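Local coordinates for protein positive phenol-degradative gene regulator (Ralstonia sp. E2, PDB 5FRY) that probably activates transcription of phenol-degradation genes, this piece being its sensory domain, which binds a phenolic ligand and a zinc ion, at residues M70-H73 against S74-D78; C100-I104 against E105-R109. One frame throughout, in Å; residues are numbered along the deposited sequence.

Contact 1 (M70-H73 against S74-D78)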
ATOM      1  N   MET A  70      -0.793 -10.701   3.501  1.00 29.84           N
ATOM      2  CA  MET A  70      -0.183  -9.620   2.730  1.00 27.98           C
ATOM      3  C   MET A  70       1.099  -9.196   3.440  1.00 22.27           C
ATOM      4  O   MET A  70       2.136  -8.980   2.792  1.00 26.60           O
ATOM      5  CB  MET A  70      -1.152  -8.426   2.566  1.00 26.53           C
ATOM      6  CG  MET A  70      -0.608  -7.393   1.648  1.00 20.18           C
ATOM      7  SD  MET A  70      -1.766  -6.097   1.059  1.00 33.92           S
ATOM      8  CE  MET A  70      -2.349  -5.484   2.577  1.00 27.90           C
ATOM      9  N   GLY A  71       1.039  -9.107   4.767  1.00 24.77           N
ATOM     10  CA  GLY A  71       2.210  -8.800   5.570  1.00 26.68           C
ATOM     11  C   GLY A  71       3.307  -9.833   5.354  1.00 26.22           C
ATOM     12  O   GLY A  71       4.482  -9.504   5.175  1.00 23.21           O
ATOM     13  N   PHE A  72       2.903 -11.095   5.370  1.00 24.02           N
ATOM     14  CA  PHE A  72       3.815 -12.234   5.150  1.00 27.42           C
ATOM     15  C   PHE A  72       4.557 -12.129   3.801  1.00 25.38           C
ATOM     16  O   PHE A  72       5.777 -12.227   3.746  1.00 26.58           O
ATOM     17  CB  PHE A  72       3.032 -13.547   5.252  1.00 21.72           C
ATOM     18  CG  PHE A  72       3.917 -14.799   5.297  1.00 23.24           C
ATOM     19  CD1 PHE A  72       4.430 -15.347   4.138  1.00 32.68           C
ATOM     20  CD2 PHE A  72       4.235 -15.386   6.508  1.00 30.08           C
ATOM     21  CE1 PHE A  72       5.241 -16.475   4.195  1.00 30.05           C
ATOM     22  CE2 PHE A  72       5.026 -16.511   6.573  1.00 33.95           C
ATOM     23  CZ  PHE A  72       5.533 -17.056   5.407  1.00 35.81           C
ATOM     24  N   HIS A  73       3.828 -11.863   2.731  1.00 29.86           N
ATOM     25  CA  HIS A  73       4.463 -11.673   1.436  1.00 25.41           C
ATOM     26  C   HIS A  73       5.500 -10.576   1.500  1.00 24.90           C
ATOM     27  O   HIS A  73       6.591 -10.744   0.983  1.00 23.83           O
ATOM     28  CB  HIS A  73       3.390 -11.413   0.387  1.00 27.07           C
ATOM     29  CG  HIS A  73       2.565 -12.638   0.108  1.00 35.58           C
ATOM     30  ND1 HIS A  73       1.185 -12.646   0.160  1.00 37.43           N
ATOM     31  CD2 HIS A  73       2.937 -13.917  -0.134  1.00 36.63           C
ATOM     32  CE1 HIS A  73       0.744 -13.865  -0.086  1.00 35.35           C
ATOM     33  NE2 HIS A  73       1.787 -14.657  -0.267  1.00 39.24           N
ATOM     34  N   SER A  74       5.163  -9.446   2.142  1.00 25.47           N
ATOM     35  CA  SER A  74       6.117  -8.352   2.294  1.00 25.50           C
ATOM     36  C   SER A  74       7.394  -8.740   3.063  1.00 28.62           C
ATOM     37  O   SER A  74       8.507  -8.427   2.622  1.00 26.83           O
ATOM     38  CB  SER A  74       5.440  -7.161   2.988  1.00 25.88           C
ATOM     39  OG  SER A  74       4.701  -6.408   2.055  1.00 28.40           O
ATOM     40  N   GLY A  75       7.241  -9.414   4.207  1.00 23.07           N
ATOM     41  CA  GLY A  75       8.387  -9.756   5.053  1.00 24.90           C
ATOM     42  C   GLY A  75       9.330 -10.746   4.371  1.00 25.15           C
ATOM     43  O   GLY A  75      10.543 -10.640   4.493  1.00 24.05           O
ATOM     44  N   VAL A  76       8.754 -11.682   3.641  1.00 23.25           N
ATOM     45  CA  VAL A  76       9.527 -12.636   2.845  1.00 23.98           C
ATOM     46  C   VAL A  76      10.350 -11.944   1.758  1.00 22.56           C
ATOM     47  O   VAL A  76      11.496 -12.319   1.516  1.00 30.43           O
ATOM     48  CB  VAL A  76       8.632 -13.718   2.195  1.00 22.11           C
ATOM     49  CG1 VAL A  76       9.453 -14.560   1.152  1.00 29.66           C
ATOM     50  CG2 VAL A  76       8.063 -14.646   3.289  1.00 30.31           C
ATOM     51  N   ARG A  77       9.773 -10.964   1.070  1.00 25.06           N
ATOM     52  CA  ARG A  77      10.541 -10.281   0.043  1.00 23.10           C
ATOM     53  C   ARG A  77      11.694  -9.466   0.641  1.00 27.59           C
ATOM     54  O   ARG A  77      12.760  -9.363   0.029  1.00 26.46           O
ATOM     55  CB  ARG A  77       9.653  -9.371  -0.808  1.00 23.63           C
ATOM     56  CG  ARG A  77       8.617 -10.103  -1.642  1.00 30.07           C
ATOM     57  CD  ARG A  77       9.221 -11.222  -2.471  1.00 36.36           C
ATOM     58  NE  ARG A  77       8.329 -11.546  -3.588  1.00 44.56           N
ATOM     59  CZ  ARG A  77       8.640 -12.351  -4.600  1.00 46.44           C
ATOM     60  NH1 ARG A  77       9.833 -12.936  -4.655  1.00 45.96           N
ATOM     61  NH2 ARG A  77       7.750 -12.568  -5.561  1.00 45.83           N
ATOM     62  N   ASP A  78      11.488  -8.879   1.821  1.00 22.88           N
ATOM     63  CA  ASP A  78      12.520  -8.060   2.461  1.00 26.21           C
ATOM     64  C   ASP A  78      13.651  -8.934   3.035  1.00 30.26           C
ATOM     65  O   ASP A  78      14.828  -8.528   3.028  1.00 30.79           O
ATOM     66  CB  ASP A  78      11.898  -7.167   3.557  1.00 28.88           C
ATOM     67  CG  ASP A  78      11.136  -5.989   2.978  1.00 25.53           C
ATOM     68  OD1 ASP A  78      11.177  -5.790   1.744  1.00 25.39           O
ATOM     69  OD2 ASP A  78      10.497  -5.257   3.744  1.00 26.29           O
TER
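H73 and S74 bury the most surface here, largely as neighbours in sequence and through the backbone: H73 CB lies 3.2 Å from S74 N, where the chain passes from one segment to the next. H73 O grips R77 N one turn on, at 3.2 Å. R77 CG, beside its own backbone N (chi1 -66°), lies 3.4 Å from the same H73 O; the bend at chi2 then turns the rest of the chain. S74 N donates to M70 O at 3.1 Å. The side chain of S74 leans on the next carbonyl instead, its CB standing 3.3 Å from G71 O, which also accepts G75 N. G75 CA lies about 6 Å from the nearest atom of the bound 3,4-dimethylphenol.

V76 and F72, also one turn apart, form the side-chain pair: V76 CG2 stands 3.5 Å from F72 CE1. The methyl comes obliquely, nearest CE1 and then CD1. F72 CG lies opposite its own N and beside its carbonyl carbon (chi1 -169°), an arrangement in which ring and carbonyl face the same methyl. V76 CG2 is accordingly 3.4 Å from F72 O as well, the oxygen that accepts V76 N. Further along, the ring of F72 meets that of Y205 and touches T159 of helix 152-166.

Other faces of the helix are also covered. M70, S74 and D78 touch helix 152-166, whereas H73 packs on A49 of the second subunit and D78 OD1 bonds to H43 NE2 of that subunit. The segment is thus an uninterrupted alpha-helix, with i to i+4 bonds and one i, i+4 apolar pair, running in the middle of helix 60-84 between the domain interior and the dimer partner.

Contact 2 (C100-I104 against E105-R109). With ERH (3,4-dimethylphenol), chain D.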
ATOM      1  N   CYS A 100      14.363  -2.761  10.821  1.00 34.24           N
ATOM      2  CA  CYS A 100      14.814  -1.603  10.091  1.00 35.85           C
ATOM      3  C   CYS A 100      13.953  -1.385   8.846  1.00 35.91           C
ATOM      4  O   CYS A 100      13.412  -0.322   8.647  1.00 36.55           O
ATOM      5  CB  CYS A 100      16.261  -1.748   9.698  1.00 38.18           C
ATOM      6  SG  CYS A 100      17.518  -1.558  11.013  1.00 38.05           S
ATOM      7  N   LEU A 101      13.816  -2.405   8.031  1.00 31.32           N
ATOM      8  CA  LEU A 101      13.025  -2.278   6.826  1.00 29.01           C
ATOM      9  C   LEU A 101      11.596  -1.878   7.142  1.00 30.77           C
ATOM     10  O   LEU A 101      11.055  -1.043   6.488  1.00 32.95           O
ATOM     11  CB  LEU A 101      13.095  -3.536   6.001  1.00 26.93           C
ATOM     12  CG  LEU A 101      14.303  -3.741   5.127  1.00 32.32           C
ATOM     13  CD1 LEU A 101      14.539  -5.178   4.724  1.00 32.22           C
ATOM     14  CD2 LEU A 101      14.198  -2.850   3.917  1.00 39.48           C
ATOM     15  N   HIS A 102      11.012  -2.486   8.169  1.00 26.82           N
ATOM     16  CA  HIS A 102       9.652  -2.154   8.577  1.00 33.31           C
ATOM     17  C   HIS A 102       9.519  -0.661   8.870  1.00 31.93           C
ATOM     18  O   HIS A 102       8.493  -0.048   8.573  1.00 33.82           O
ATOM     19  CB  HIS A 102       9.246  -2.970   9.806  1.00 32.29           C
ATOM     20  CG  HIS A 102       7.871  -3.554   9.715  1.00 24.08           C
ATOM     21  ND1 HIS A 102       7.320  -4.320  10.720  1.00 23.68           N
ATOM     22  CD2 HIS A 102       6.936  -3.486   8.738  1.00 27.96           C
ATOM     23  CE1 HIS A 102       6.104  -4.698  10.367  1.00 25.00           C
ATOM     24  NE2 HIS A 102       5.847  -4.205   9.169  1.00 23.98           N
ATOM     25  N   THR A 103      10.565  -0.085   9.454  1.00 32.48           N
ATOM     26  CA  THR A 103      10.585   1.312   9.781  1.00 36.30           C
ATOM     27  C   THR A 103      10.728   2.165   8.545  1.00 34.43           C
ATOM     28  O   THR A 103       9.970   3.075   8.364  1.00 33.29           O
ATOM     29  CB  THR A 103      11.673   1.636  10.808  1.00 36.61           C
ATOM     30  OG1 THR A 103      11.573   0.756  11.903  1.00 35.13           O
ATOM     31  CG2 THR A 103      11.512   3.010  11.346  1.00 37.33           C
ATOM     32  N   ILE A 104      11.666   1.821   7.672  1.00 35.69           N
ATOM     33  CA  ILE A 104      11.890   2.580   6.447  1.00 34.70           C
ATOM     34  C   ILE A 104      10.616   2.667   5.635  1.00 31.63           C
ATOM     35  O   ILE A 104      10.346   3.679   4.990  1.00 32.92           O
ATOM     36  CB  ILE A 104      12.995   1.961   5.581  1.00 32.89           C
ATOM     37  CG1 ILE A 104      14.356   2.145   6.266  1.00 40.29           C
ATOM     38  CG2 ILE A 104      12.996   2.583   4.178  1.00 32.28           C
ATOM     39  CD1 ILE A 104      15.489   1.297   5.668  1.00 42.24           C
ATOM     40  N   GLU A 105       9.826   1.605   5.708  1.00 32.56           N
ATOM     41  CA  GLU A 105       8.577   1.497   4.974  1.00 32.01           C
ATOM     42  C   GLU A 105       7.451   2.284   5.649  1.00 29.57           C
ATOM     43  O   GLU A 105       6.323   2.318   5.147  1.00 26.88           O
ATOM     44  CB  GLU A 105       8.202   0.008   4.806  1.00 28.26           C
ATOM     45  CG  GLU A 105       9.103  -0.682   3.791  1.00 26.49           C
ATOM     46  CD  GLU A 105       9.126  -2.189   3.865  1.00 27.54           C
ATOM     47  OE1 GLU A 105       8.225  -2.848   4.465  1.00 25.77           O
ATOM     48  OE2 GLU A 105      10.097  -2.736   3.319  1.00 27.62           O
ATOM     49  N   GLY A 106       7.762   2.940   6.772  1.00 31.44           N
ATOM     50  CA  GLY A 106       6.798   3.783   7.472  1.00 29.71           C
ATOM     51  C   GLY A 106       5.644   3.014   8.091  1.00 30.93           C
ATOM     52  O   GLY A 106       4.558   3.542   8.290  1.00 29.62           O
ATOM     53  N   VAL A 107       5.874   1.747   8.397  1.00 28.36           N
ATOM     54  CA  VAL A 107       4.830   0.900   8.958  1.00 26.53           C
ATOM     55  C   VAL A 107       4.720   1.044  10.475  1.00 28.34           C
ATOM     56  O   VAL A 107       3.618   1.151  11.042  1.00 34.66           O
ATOM     57  CB  VAL A 107       5.101  -0.588   8.612  1.00 28.97           C
ATOM     58  CG1 VAL A 107       4.274  -1.499   9.473  1.00 27.41           C
ATOM     59  CG2 VAL A 107       4.828  -0.856   7.102  1.00 25.68           C
ATOM     60  N   VAL A 108       5.876   1.028  11.117  1.00 31.26           N
ATOM     61  CA  VAL A 108       5.981   1.086  12.570  1.00 36.53           C
ATOM     62  C   VAL A 108       7.394   1.468  12.932  1.00 36.76           C
ATOM     63  O   VAL A 108       8.326   1.298  12.143  1.00 37.63           O
ATOM     64  CB  VAL A 108       5.633  -0.262  13.259  1.00 39.59           C
ATOM     65  CG1 VAL A 108       6.018  -0.254  14.758  1.00 36.81           C
ATOM     66  CG2 VAL A 108       4.171  -0.543  13.150  1.00 36.82           C
ATOM     67  N   ARG A 109       7.528   2.000  14.135  1.00 38.89           N
ATOM     68  CA  ARG A 109       8.808   2.223  14.764  1.00 37.73           C
ATOM     69  C   ARG A 109       9.131   1.037  15.670  1.00 38.10           C
ATOM     70  O   ARG A 109       8.471   0.801  16.687  1.00 38.33           O
ATOM     71  CB  ARG A 109       8.785   3.517  15.563  1.00 44.08           C
ATOM     72  CG  ARG A 109       9.886   3.607  16.568  1.00 45.35           C
ATOM     73  CD  ARG A 109      11.216   3.888  15.903  1.00 47.89           C
ATOM     74  NE  ARG A 109      12.262   4.123  16.896  1.00 43.76           N
ATOM     75  CZ  ARG A 109      12.196   5.055  17.838  1.00 48.61           C
ATOM     76  NH1 ARG A 109      11.127   5.841  17.928  1.00 48.39           N
ATOM     77  NH2 ARG A 109      13.198   5.201  18.695  1.00 50.86           N
TER
HETATM   78  O01 ERH D1209       8.309  -5.292  12.398  1.00 33.33           O
HETATM   79  C02 ERH D1209      10.261  -7.845  14.385  1.00 38.02           C
HETATM   80  C03 ERH D1209      10.346  -8.409  11.974  1.00 39.04           C
HETATM   81  C04 ERH D1209      10.701  -8.676  13.420  1.00 40.55           C
HETATM   82  C05 ERH D1209       9.413  -6.645  14.024  1.00 34.71           C
HETATM   83  C06 ERH D1209       9.591  -7.341  11.650  1.00 37.10           C
HETATM   84  C07 ERH D1209       9.098  -6.408  12.735  1.00 37.84           C
HETATM   85  C08 ERH D1209      10.615  -8.111  15.833  1.00 40.86           C
HETATM   86  C09 ERH D1209      10.839  -9.343  10.889  1.00 38.61           C
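A Schellman motif, in which V107 and G106 bond back to H102 and T103, ends helix 97-104 and leads the chain toward strand 109-118. V107 N donates to H102 O at 3.2 Å, and G106 N to T103 O at 2.7 Å. G106 makes the turn with a positive phi of 67°, a value that favours glycine, and its own O is bonded by R38 NH2 of the second subunit.

The turn brings V107 against the NE2–CD2 part of the H102 ring, obliquely: V107 CG1 comes to H102 NE2 at 3.1 Å and to H102 CD2 at 3.4 Å, a tight fit. H102 belongs to the 3,4-dimethylphenol pocket and stacks on Y157. The phenol oxygen O01 lies at the ring edge by ND1, but so close in the model that the detail of this approach is doubtful.

Before the turn, E105 N closes the last regular helical bond on L101 O (3.0 Å). E105 CG, beside its own backbone N (chi1 -73°), folds back to 3.3 Å from that same oxygen, after which the chain runs extended. T103 OG1 is held by P99 O. V108 O receives a CH…O contact from T103 CA at 3.3 Å, while V108 N is buried by the turn with no partner in the model.

Contact 1 closes before contact 2 opens, and the two lie about 13 Å apart, centre to centre. Contact 1 is regular mid-helix packing, partly buried, with an apolar pair; contact 2 is a buried helix end that carries H102 of the ligand pocket. Both reach helix 152-166 and the second subunit. They meet where D78 OD2 and E105 OE2 stand only 2.6 Å apart, a closeness of two carboxylates that is consistent with a shared proton. Y157 OH also bonds to D78 OD2, and D78 CB packs on L101 CD1, tying the two helices together beside the phenol pocket.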